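Local atomic coordinates of 6-aminohexanoate-dimer hydrolase (Bacillus anthracis, PDB entry 4GB7), a protein that probably hydrolyses amide bonds, as in the 6-aminohexanoate linear dimer, through the serine chemistry of the beta-lactamase-related hydrolases. Residues 400-403 against 404-408; 57-60 against 61-64; 271-275 against 276-280. All coordinates share one frame; numbering follows the deposited sequence.

Contact 1 (400-403 against 404-408)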
ATOM      1  N   ASN A 400      10.033  16.643   5.851  1.00 24.62           N
ATOM      2  CA  ASN A 400       9.238  17.132   4.743  1.00 22.42           C
ATOM      3  C   ASN A 400       9.959  16.880   3.430  1.00 18.58           C
ATOM      4  O   ASN A 400       9.308  16.826   2.399  1.00 23.51           O
ATOM      5  CB  ASN A 400       8.876  18.623   4.888  1.00 29.67           C
ATOM      6  CG  ASN A 400       7.892  18.884   6.025  1.00 30.10           C
ATOM      7  OD1 ASN A 400       6.944  18.125   6.233  1.00 35.33           O
ATOM      8  ND2 ASN A 400       8.084  19.997   6.728  1.00 39.29           N
ATOM      9  N   GLU A 401      11.276  16.682   3.474  1.00 19.92           N
ATOM     10  CA  GLU A 401      12.056  16.582   2.244  1.00 21.10           C
ATOM     11  C   GLU A 401      12.237  15.166   1.726  1.00 18.38           C
ATOM     12  O   GLU A 401      12.577  14.985   0.571  1.00 18.92           O
ATOM     13  CB  GLU A 401      13.448  17.159   2.490  1.00 23.40           C
ATOM     14  CG  GLU A 401      13.453  18.661   2.766  1.00 24.88           C
ATOM     15  CD  GLU A 401      12.916  19.069   4.110  1.00 30.92           C
ATOM     16  OE1 GLU A 401      13.149  18.333   5.104  1.00 26.44           O
ATOM     17  OE2 GLU A 401      12.260  20.148   4.158  1.00 36.43           O
ATOM     18  N   ILE A 402      12.078  14.153   2.575  1.00 17.90           N
ATOM     19  CA  ILE A 402      12.632  12.821   2.244  1.00 16.95           C
ATOM     20  C   ILE A 402      11.866  12.167   1.114  1.00 16.06           C
ATOM     21  O   ILE A 402      12.465  11.478   0.274  1.00 20.73           O
ATOM     22  CB  ILE A 402      12.734  11.877   3.482  1.00 20.31           C
ATOM     23  CG1 ILE A 402      13.580  10.620   3.135  1.00 18.39           C
ATOM     24  CG2 ILE A 402      11.359  11.560   4.075  1.00 19.71           C
ATOM     25  CD1 ILE A 402      15.032  10.905   2.769  1.00 20.08           C
ATOM     26  N   HIS A 403      10.566  12.405   1.022  1.00 17.35           N
ATOM     27  CA  HIS A 403       9.796  11.780  -0.078  1.00 18.03           C
ATOM     28  C   HIS A 403      10.311  12.233  -1.432  1.00 19.49           C
ATOM     29  O   HIS A 403      10.498  11.413  -2.330  1.00 18.87           O
ATOM     30  CB  HIS A 403       8.338  12.111   0.018  1.00 21.98           C
ATOM     31  CG  HIS A 403       7.520  11.558  -1.141  1.00 24.94           C
ATOM     32  ND1 HIS A 403       7.504  10.256  -1.472  1.00 32.83           N
ATOM     33  CD2 HIS A 403       6.689  12.208  -2.056  1.00 33.68           C
ATOM     34  CE1 HIS A 403       6.678  10.068  -2.532  1.00 25.57           C
ATOM     35  NE2 HIS A 403       6.189  11.267  -2.897  1.00 31.99           N
ATOM     36  N   SER A 404      10.545  13.536  -1.600  1.00 19.02           N
ATOM     37  CA  SER A 404      11.113  14.006  -2.858  1.00 18.15           C
ATOM     38  C   SER A 404      12.574  13.526  -3.110  1.00 16.12           C
ATOM     39  O   SER A 404      12.979  13.297  -4.242  1.00 17.78           O
ATOM     40  CB  SER A 404      11.080  15.536  -2.916  1.00 19.64           C
ATOM     41  OG  SER A 404      11.631  16.026  -4.127  1.00 21.84           O
ATOM     42  N   VAL A 405      13.370  13.464  -2.058  1.00 17.78           N
ATOM     43  CA  VAL A 405      14.700  12.881  -2.179  1.00 18.26           C
ATOM     44  C   VAL A 405      14.628  11.439  -2.711  1.00 16.94           C
ATOM     45  O   VAL A 405      15.308  11.090  -3.687  1.00 17.03           O
ATOM     46  CB  VAL A 405      15.486  12.922  -0.858  1.00 16.83           C
ATOM     47  CG1 VAL A 405      16.796  12.133  -0.954  1.00 17.67           C
ATOM     48  CG2 VAL A 405      15.759  14.391  -0.466  1.00 17.49           C
ATOM     49  N   TYR A 406      13.768  10.624  -2.120  1.00 16.92           N
ATOM     50  CA  TYR A 406      13.573   9.277  -2.584  1.00 18.08           C
ATOM     51  C   TYR A 406      13.042   9.206  -4.008  1.00 18.17           C
ATOM     52  O   TYR A 406      13.537   8.417  -4.813  1.00 15.90           O
ATOM     53  CB  TYR A 406      12.634   8.553  -1.628  1.00 17.53           C
ATOM     54  CG  TYR A 406      13.165   8.123  -0.267  1.00 17.76           C
ATOM     55  CD1 TYR A 406      14.529   8.118   0.039  1.00 16.91           C
ATOM     56  CD2 TYR A 406      12.275   7.707   0.716  1.00 15.61           C
ATOM     57  CE1 TYR A 406      14.960   7.649   1.239  1.00 18.39           C
ATOM     58  CE2 TYR A 406      12.691   7.240   1.927  1.00 18.11           C
ATOM     59  CZ  TYR A 406      14.043   7.235   2.194  1.00 18.47           C
ATOM     60  OH  TYR A 406      14.474   6.750   3.393  1.00 19.54           O
ATOM     61  N   SER A 407      12.046  10.036  -4.335  1.00 19.56           N
ATOM     62  CA  SER A 407      11.462   9.973  -5.662  1.00 19.00           C
ATOM     63  C   SER A 407      12.493  10.248  -6.748  1.00 17.11           C
ATOM     64  O   SER A 407      12.532   9.575  -7.771  1.00 18.66           O
ATOM     65  CB  SER A 407      10.294  10.960  -5.782  1.00 20.67           C
ATOM     66  OG  SER A 407       9.257  10.577  -4.905  1.00 22.06           O
ATOM     67  N   ASN A 408      13.354  11.241  -6.488  1.00 15.22           N
ATOM     68  CA  ASN A 408      14.407  11.583  -7.409  1.00 17.64           C
ATOM     69  C   ASN A 408      15.516  10.518  -7.404  1.00 15.79           C
ATOM     70  O   ASN A 408      16.069  10.201  -8.458  1.00 16.14           O
ATOM     71  CB  ASN A 408      14.984  12.952  -7.057  1.00 19.23           C
ATOM     72  CG  ASN A 408      14.138  14.081  -7.642  1.00 17.22           C
ATOM     73  OD1 ASN A 408      14.183  14.298  -8.870  1.00 21.84           O
ATOM     74  ND2 ASN A 408      13.328  14.768  -6.782  1.00 19.32           N
TER
HETATM   75  O   HOH W   1       9.364  15.652  -0.096  1.00 23.98           O

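Contact 2 (57-60 against 61-64)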
ATOM      1  N   TYR A  57       5.985  -2.148  13.548  1.00 17.72           N
ATOM      2  CA  TYR A  57       5.906  -2.357  12.097  1.00 16.84           C
ATOM      3  C   TYR A  57       6.787  -3.459  11.537  1.00 18.82           C
ATOM      4  O   TYR A  57       6.802  -3.664  10.317  1.00 19.53           O
ATOM      5  CB  TYR A  57       6.063  -1.019  11.307  1.00 17.02           C
ATOM      6  CG  TYR A  57       4.785  -0.584  10.579  1.00 16.73           C
ATOM      7  CD1 TYR A  57       3.567  -0.654  11.171  1.00 18.34           C
ATOM      8  CD2 TYR A  57       4.844  -0.104   9.265  1.00 15.56           C
ATOM      9  CE1 TYR A  57       2.425  -0.291  10.500  1.00 18.51           C
ATOM     10  CE2 TYR A  57       3.741   0.241   8.583  1.00 19.73           C
ATOM     11  CZ  TYR A  57       2.518   0.192   9.204  1.00 18.35           C
ATOM     12  OH  TYR A  57       1.382   0.542   8.482  1.00 20.36           O
ATOM     13  N   THR A  58       7.520  -4.156  12.417  1.00 19.18           N
ATOM     14  CA  THR A  58       8.232  -5.381  12.072  1.00 16.35           C
ATOM     15  C   THR A  58       7.691  -6.619  12.820  1.00 18.71           C
ATOM     16  O   THR A  58       8.234  -7.720  12.669  1.00 21.10           O
ATOM     17  CB  THR A  58       9.741  -5.209  12.313  1.00 16.28           C
ATOM     18  OG1 THR A  58       9.974  -4.822  13.647  1.00 20.21           O
ATOM     19  CG2 THR A  58      10.331  -4.096  11.359  1.00 18.28           C
ATOM     20  N   HIS A  59       6.653  -6.424  13.641  1.00 17.04           N
ATOM     21  CA  HIS A  59       6.075  -7.510  14.465  1.00 18.97           C
ATOM     22  C   HIS A  59       4.590  -7.371  14.636  1.00 21.22           C
ATOM     23  O   HIS A  59       4.060  -7.653  15.728  1.00 21.21           O
ATOM     24  CB  HIS A  59       6.685  -7.491  15.863  1.00 19.98           C
ATOM     25  CG  HIS A  59       8.201  -7.693  15.894  1.00 19.28           C
ATOM     26  ND1 HIS A  59       9.072  -6.684  15.747  1.00 20.61           N
ATOM     27  CD2 HIS A  59       8.960  -8.832  16.108  1.00 18.97           C
ATOM     28  CE1 HIS A  59      10.347  -7.165  15.866  1.00 18.57           C
ATOM     29  NE2 HIS A  59      10.275  -8.470  16.085  1.00 21.65           N
HETATM   30  N   MSE A  60       3.881  -6.964  13.596  1.00 20.31           N
HETATM   31  CA  MSE A  60       2.471  -6.592  13.779  0.70 21.26           C
HETATM   32  C   MSE A  60       1.635  -7.768  14.292  1.00 20.79           C
HETATM   33  O   MSE A  60       0.742  -7.606  15.168  1.00 21.08           O
HETATM   34  CB  MSE A  60       1.875  -5.980  12.496  0.70 18.16           C
HETATM   35  CG  MSE A  60       2.244  -4.518  12.213  0.70 22.82           C
HETATM   36 SE   MSE A  60       1.602  -3.234  13.518  0.49 20.89          SE
HETATM   37  CE  MSE A  60      -0.266  -3.163  13.047  0.70 25.83           C
ATOM     38  N   LYS A  61       1.941  -8.965  13.816  1.00 20.34           N
ATOM     39  CA  LYS A  61       1.168 -10.126  14.246  1.00 21.57           C
ATOM     40  C   LYS A  61       1.345 -10.449  15.745  1.00 19.97           C
ATOM     41  O   LYS A  61       0.588 -11.233  16.284  1.00 25.96           O
ATOM     42  CB  LYS A  61       1.501 -11.347  13.415  1.00 24.09           C
ATOM     43  CG  LYS A  61       2.954 -11.792  13.461  1.00 23.52           C
ATOM     44  CD  LYS A  61       3.131 -13.108  12.736  1.00 27.08           C
ATOM     45  CE  LYS A  61       4.591 -13.363  12.445  1.00 29.34           C
ATOM     46  NZ  LYS A  61       4.757 -14.548  11.556  1.00 37.36           N
ATOM     47  N   GLU A  62       2.365  -9.906  16.406  1.00 19.90           N
ATOM     48  CA  GLU A  62       2.493 -10.079  17.875  1.00 21.52           C
ATOM     49  C   GLU A  62       1.696  -9.071  18.701  1.00 23.38           C
ATOM     50  O   GLU A  62       1.638  -9.186  19.917  1.00 31.47           O
ATOM     51  CB  GLU A  62       3.966 -10.012  18.294  1.00 22.84           C
ATOM     52  CG  GLU A  62       4.844 -11.033  17.615  1.00 25.11           C
ATOM     53  CD  GLU A  62       6.221 -11.095  18.231  1.00 23.11           C
ATOM     54  OE1 GLU A  62       6.352 -10.908  19.480  1.00 32.41           O
ATOM     55  OE2 GLU A  62       7.178 -11.266  17.439  1.00 28.94           O
ATOM     56  N   PHE A  63       1.021  -8.148  18.025  1.00 25.21           N
ATOM     57  CA  PHE A  63       0.402  -6.976  18.615  1.00 30.50           C
ATOM     58  C   PHE A  63      -1.103  -6.930  18.316  1.00 24.47           C
ATOM     59  O   PHE A  63      -1.854  -6.284  19.023  1.00 25.08           O
ATOM     60  CB  PHE A  63       1.163  -5.745  18.005  1.00 35.90           C
ATOM     61  CG  PHE A  63       0.673  -4.423  18.462  1.00 33.47           C
ATOM     62  CD1 PHE A  63       0.878  -4.014  19.754  1.00 42.08           C
ATOM     63  CD2 PHE A  63       0.026  -3.570  17.588  1.00 39.38           C
ATOM     64  CE1 PHE A  63       0.436  -2.777  20.190  1.00 40.38           C
ATOM     65  CE2 PHE A  63      -0.429  -2.337  18.009  1.00 37.36           C
ATOM     66  CZ  PHE A  63      -0.219  -1.943  19.319  1.00 39.57           C
ATOM     67  N   THR A  64      -1.540  -7.664  17.301  1.00 21.78           N
ATOM     68  CA  THR A  64      -2.868  -7.504  16.725  1.00 20.13           C
ATOM     69  C   THR A  64      -3.438  -8.860  16.306  1.00 18.95           C
ATOM     70  O   THR A  64      -2.729  -9.856  16.195  1.00 24.03           O
ATOM     71  CB  THR A  64      -2.808  -6.669  15.402  1.00 29.86           C
ATOM     72  OG1 THR A  64      -2.000  -7.382  14.451  1.00 39.54           O
ATOM     73  CG2 THR A  64      -2.235  -5.327  15.595  1.00 29.99           C
TER

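Contact 3 (271-275 against 276-280)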
ATOM      1  N   GLU A 271      -8.197 -14.620   1.971  1.00 19.08           N
ATOM      2  CA  GLU A 271      -8.322 -15.814   1.122  1.00 20.26           C
ATOM      3  C   GLU A 271      -8.301 -15.456  -0.352  1.00 20.62           C
ATOM      4  O   GLU A 271      -7.667 -16.155  -1.169  1.00 21.47           O
ATOM      5  CB  GLU A 271      -9.591 -16.563   1.471  1.00 22.51           C
ATOM      6  CG  GLU A 271      -9.478 -17.295   2.789  1.00 28.04           C
ATOM      7  CD  GLU A 271     -10.820 -17.671   3.453  1.00 35.51           C
ATOM      8  OE1 GLU A 271     -11.976 -17.284   3.027  1.00 34.96           O
ATOM      9  OE2 GLU A 271     -10.706 -18.393   4.459  1.00 40.69           O
ATOM     10  N   ASN A 272      -8.983 -14.357  -0.703  1.00 18.70           N
ATOM     11  CA  ASN A 272      -8.943 -13.835  -2.056  1.00 20.91           C
ATOM     12  C   ASN A 272      -7.530 -13.475  -2.478  1.00 18.20           C
ATOM     13  O   ASN A 272      -7.087 -13.825  -3.574  1.00 17.82           O
ATOM     14  CB  ASN A 272      -9.904 -12.636  -2.219  1.00 19.89           C
ATOM     15  CG  ASN A 272     -11.315 -13.061  -2.543  1.00 20.96           C
ATOM     16  OD1 ASN A 272     -11.561 -13.428  -3.692  1.00 23.12           O
ATOM     17  ND2 ASN A 272     -12.246 -13.016  -1.560  1.00 20.38           N
ATOM     18  N   VAL A 273      -6.804 -12.745  -1.639  1.00 18.43           N
ATOM     19  CA  VAL A 273      -5.475 -12.351  -2.021  1.00 19.95           C
ATOM     20  C   VAL A 273      -4.576 -13.572  -2.159  1.00 17.42           C
ATOM     21  O   VAL A 273      -3.752 -13.653  -3.093  1.00 18.04           O
ATOM     22  CB  VAL A 273      -4.862 -11.314  -1.030  1.00 18.10           C
ATOM     23  CG1 VAL A 273      -3.377 -11.089  -1.335  1.00 18.77           C
ATOM     24  CG2 VAL A 273      -5.644 -10.014  -1.068  1.00 17.05           C
ATOM     25  N   SER A 274      -4.728 -14.533  -1.262  1.00 16.97           N
ATOM     26  CA  SER A 274      -3.954 -15.784  -1.335  1.00 18.34           C
ATOM     27  C   SER A 274      -4.250 -16.590  -2.588  1.00 17.76           C
ATOM     28  O   SER A 274      -3.355 -16.953  -3.324  1.00 20.29           O
ATOM     29  CB  SER A 274      -4.213 -16.689  -0.111  1.00 19.94           C
ATOM     30  OG  SER A 274      -3.472 -17.905  -0.228  1.00 21.35           O
ATOM     31  N   GLU A 275      -5.525 -16.828  -2.857  1.00 17.89           N
ATOM     32  CA  GLU A 275      -5.893 -17.665  -3.991  1.00 20.11           C
ATOM     33  C   GLU A 275      -5.536 -17.013  -5.337  1.00 19.46           C
ATOM     34  O   GLU A 275      -5.067 -17.635  -6.289  1.00 20.90           O
ATOM     35  CB  GLU A 275      -7.391 -17.976  -3.913  1.00 21.00           C
ATOM     36  CG  GLU A 275      -7.712 -18.922  -2.764  1.00 26.32           C
ATOM     37  CD  GLU A 275      -9.168 -19.251  -2.602  1.00 29.90           C
ATOM     38  OE1 GLU A 275      -9.972 -18.851  -3.433  1.00 33.66           O
ATOM     39  OE2 GLU A 275      -9.493 -19.972  -1.658  1.00 43.20           O
ATOM     40  N   ARG A 276      -5.752 -15.709  -5.415  1.00 20.68           N
ATOM     41  CA  ARG A 276      -5.592 -15.011  -6.681  1.00 17.97           C
ATOM     42  C   ARG A 276      -4.170 -14.556  -6.974  1.00 18.10           C
ATOM     43  O   ARG A 276      -3.800 -14.382  -8.149  1.00 19.62           O
ATOM     44  CB  ARG A 276      -6.542 -13.832  -6.718  1.00 20.27           C
ATOM     45  CG  ARG A 276      -8.003 -14.224  -6.778  1.00 19.73           C
ATOM     46  CD  ARG A 276      -8.914 -13.063  -6.434  1.00 23.13           C
ATOM     47  NE  ARG A 276     -10.324 -13.430  -6.596  1.00 23.37           N
ATOM     48  CZ  ARG A 276     -10.985 -13.411  -7.758  1.00 28.54           C
ATOM     49  NH1 ARG A 276     -10.408 -12.977  -8.894  1.00 27.04           N
ATOM     50  NH2 ARG A 276     -12.263 -13.792  -7.786  1.00 34.80           N
ATOM     51  N   ILE A 277      -3.386 -14.282  -5.940  1.00 18.74           N
ATOM     52  CA  ILE A 277      -2.103 -13.633  -6.127  1.00 17.84           C
ATOM     53  C   ILE A 277      -0.999 -14.343  -5.339  1.00 16.72           C
ATOM     54  O   ILE A 277       0.008 -14.756  -5.933  1.00 17.46           O
ATOM     55  CB  ILE A 277      -2.115 -12.119  -5.738  1.00 15.46           C
ATOM     56  CG1 ILE A 277      -3.139 -11.373  -6.583  1.00 18.57           C
ATOM     57  CG2 ILE A 277      -0.680 -11.548  -5.720  1.00 20.17           C
ATOM     58  CD1 ILE A 277      -3.419  -9.948  -6.120  1.00 20.68           C
ATOM     59  N   TRP A 278      -1.176 -14.465  -4.036  1.00 17.06           N
ATOM     60  CA  TRP A 278      -0.042 -14.821  -3.128  1.00 16.46           C
ATOM     61  C   TRP A 278       0.446 -16.253  -3.322  1.00 18.40           C
ATOM     62  O   TRP A 278       1.556 -16.593  -2.957  1.00 18.46           O
ATOM     63  CB  TRP A 278      -0.372 -14.567  -1.623  1.00 14.36           C
ATOM     64  CG  TRP A 278       0.825 -14.003  -0.920  1.00 13.46           C
ATOM     65  CD1 TRP A 278       1.803 -14.675  -0.219  1.00 16.99           C
ATOM     66  CD2 TRP A 278       1.220 -12.613  -0.935  1.00 15.08           C
ATOM     67  NE1 TRP A 278       2.770 -13.801   0.218  1.00 17.07           N
ATOM     68  CE2 TRP A 278       2.489 -12.535  -0.223  1.00 16.26           C
ATOM     69  CE3 TRP A 278       0.668 -11.452  -1.467  1.00 17.69           C
ATOM     70  CZ2 TRP A 278       3.135 -11.321  -0.028  1.00 20.05           C
ATOM     71  CZ3 TRP A 278       1.341 -10.245  -1.287  1.00 17.87           C
ATOM     72  CH2 TRP A 278       2.518 -10.175  -0.566  1.00 18.11           C
ATOM     73  N   SER A 279      -0.426 -17.112  -3.817  1.00 16.53           N
ATOM     74  CA  SER A 279      -0.115 -18.505  -4.062  1.00 21.29           C
ATOM     75  C   SER A 279       0.335 -18.734  -5.512  1.00 19.17           C
ATOM     76  O   SER A 279       0.684 -19.851  -5.840  1.00 25.47           O
ATOM     77  CB  SER A 279      -1.323 -19.385  -3.787  1.00 21.55           C
ATOM     78  OG  SER A 279      -2.367 -19.145  -4.693  1.00 20.72           O
ATOM     79  N   GLN A 280       0.307 -17.687  -6.356  1.00 19.63           N
ATOM     80  CA  GLN A 280       0.435 -17.826  -7.807  1.00 21.03           C
ATOM     81  C   GLN A 280       1.706 -17.301  -8.409  1.00 18.95           C
ATOM     82  O   GLN A 280       1.940 -17.550  -9.581  1.00 21.93           O
ATOM     83  CB  GLN A 280      -0.719 -17.082  -8.488  1.00 23.15           C
ATOM     84  CG  GLN A 280      -2.091 -17.542  -7.994  1.00 23.45           C
ATOM     85  CD  GLN A 280      -2.413 -18.862  -8.564  1.00 26.44           C
ATOM     86  OE1 GLN A 280      -2.470 -19.003  -9.787  1.00 32.70           O
ATOM     87  NE2 GLN A 280      -2.629 -19.857  -7.699  1.00 26.80           N
TER
HETATM   88  O   HOH W   2     -12.603 -15.559  -4.979  1.00 30.94           O

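Contact 1 (400-403 against 404-408)
Ile402 lays its CG1-CD1 branch across one face of the Tyr406 ring, one helical turn further on. Ile402 CG1 stands 3.6 Å from the centroid of the Tyr406 ring and only 15° off the normal, a CH-pi contact, while Ile402 CD1 carries on over the rim to 3.6 Å from Tyr406 CE1. A chi1 of -168° puts CG1 opposite the backbone N and directs the branch along the helix toward the ring. Both residues are buried, and they share a backbone bond as well, Tyr406 N giving its hydrogen to Ile402 O at 2.9 Å. Val405 flanks this packed side, its N bonded to Glu401 O. Here helix 402-417, the C-terminal helix of the chain, lies on the five-stranded antiparallel sheet of the beta-lactamase fold: Tyr406 meets the ring of His391 on strand 387-393, and both Tyr406 and Ile402 touch Asn108. The other side of the helix is polar and far more open. His403 turns its ring out there, and Ser407 OG sits over one face of it, 3.5 Å from His403 CE1. Ser407 OG donates to His403 O at 3.0 Å from 39° above the carbonyl plane, and Ser407 N reaches the same oxygen from the opposite face, so two donors grip it. Asn408 repeats the scheme, its N and ND2 both bonding Ser404 O. At the exposed start of this stretch, a water stands between Asn400 O and Ser404 N, donating to the first at 2.8 Å and accepting from the second at 2.9 Å.

Contact 2 (57-60 against 61-64)
Met60 O is the acceptor on which this turn closes, and it takes two hydrogen bonds. Phe63 N donates to Met60 O at 2.9 Å, and Thr64 OG1 donates to Met60 O at 2.8 Å. Both come in steeply, well above the carbonyl plane and from opposite faces of it, with Thr64 OG1 58° out of plane. Thr64 can do this because chi1, 62°, holds OG1 between its own N and carbonyl carbon, turned back at the Met60 carbonyl. One residue earlier, Glu62 N bonds His59 O at 2.9 Å, again from above the carbonyl plane.

The charged and aromatic groups meet on the outer side. His59 and Glu62 run side by side in the same direction, and Glu62 OE2 comes to the edge of the imidazole, 3.3 Å from His59 CD2, with carboxylate and ring almost perpendicular (88°). His59 NE2 is 4.4 Å from Glu62 OE2, so the carboxylate would at most tend to favour a charged imidazole from a distance. The ring is fixed from behind instead: ND1 is hydrogen-bonded to Trp55 O, and the Trp55 indole stacks on it.

Apolar contacts are looser. Met60, a selenomethionine modelled in two conformers, leaves its approach to Phe63 and Thr64 doubtful in detail, but Phe63 also meets the ring of Trp47, and Thr64 rests on Val290.

Two i to i+3 hydrogen bonds of this kind are characteristic of two overlapping beta turns, offset by one residue, here in the loop that leads from helix 52-56 into strand 66-69, an edge strand of the four-stranded antiparallel sheet.

Contact 3 (271-275 against 276-280)
Asn272 with Arg276 and Val273 with Trp278 are local pairings four and five residues apart, in the last turns of helix 269-278, which packs on helix 143-155 and on strands 66-69 and 287-290. The polar pair is the more exact. Asn272 and Arg276 extend side by side, their amide and guanidinium planes 26° apart, and Arg276 NE donates to a lone pair of Asn272 OD1 at 3.2 Å. The arginine chain, straight from CG to NE, runs along the helix back toward the asparagine, passing close over Asn272 O. A water donates to Asn272 OD1 at 2.7 Å and has only a weak bond to Arg276 NH2. Second-shell partners hold both groups: Asn272 ND2 bonds Thr265 OG1 and Ser268 O, which sets the flip of the amide, and Arg276 NH1 forms a salt bridge with Glu156.

On the buried side, Val273 CG1 lies alongside the indole, 4.1 Å from Trp278 CE3. Trp278 also touches Val69 and Ala287, while its NE1 is tied to Glu285 O.

The backbone widens at this end. Val273 O accepts from both Ile277 N and Trp278 N, each at 2.9 Å, so that the helix loosens from an i+4 to an i+5 spacing. Ser274 O is then doubly gripped by Ser279, from Ser279 N at 3.0 Å and from Ser279 OG at 2.8 Å; chi1 of 66° folds the hydroxyl back onto that carbonyl. Gln280 NE2 in turn donates to Ser279 OG along a nearly straight line, 174°. Successive i+5 bonds mark a pi-type turn, the form in which this alpha helix terminates.

Overall arrangement
All three contacts are local, and none touches another. Contact 2 comes first in the chain, in the loop ahead of strand 66-69; contact 3 follows on helix 269-278, which packs against that same strand, and the centres of contacts 2 and 3 lie about 22 Å apart. Contact 1 is on the C-terminal helix and lies across the chain's centre from contact 3, about 33 Å between centres and about 20 Å between nearest atoms. Contacts 1 and 2 have nearest atoms about 13 Å apart. Contact 3 packs on helix 143-155, at whose start an SxxK pattern is consistent with the catalytic serine and lysine of beta-lactamase relatives; contact 1 packs on the five-stranded sheet.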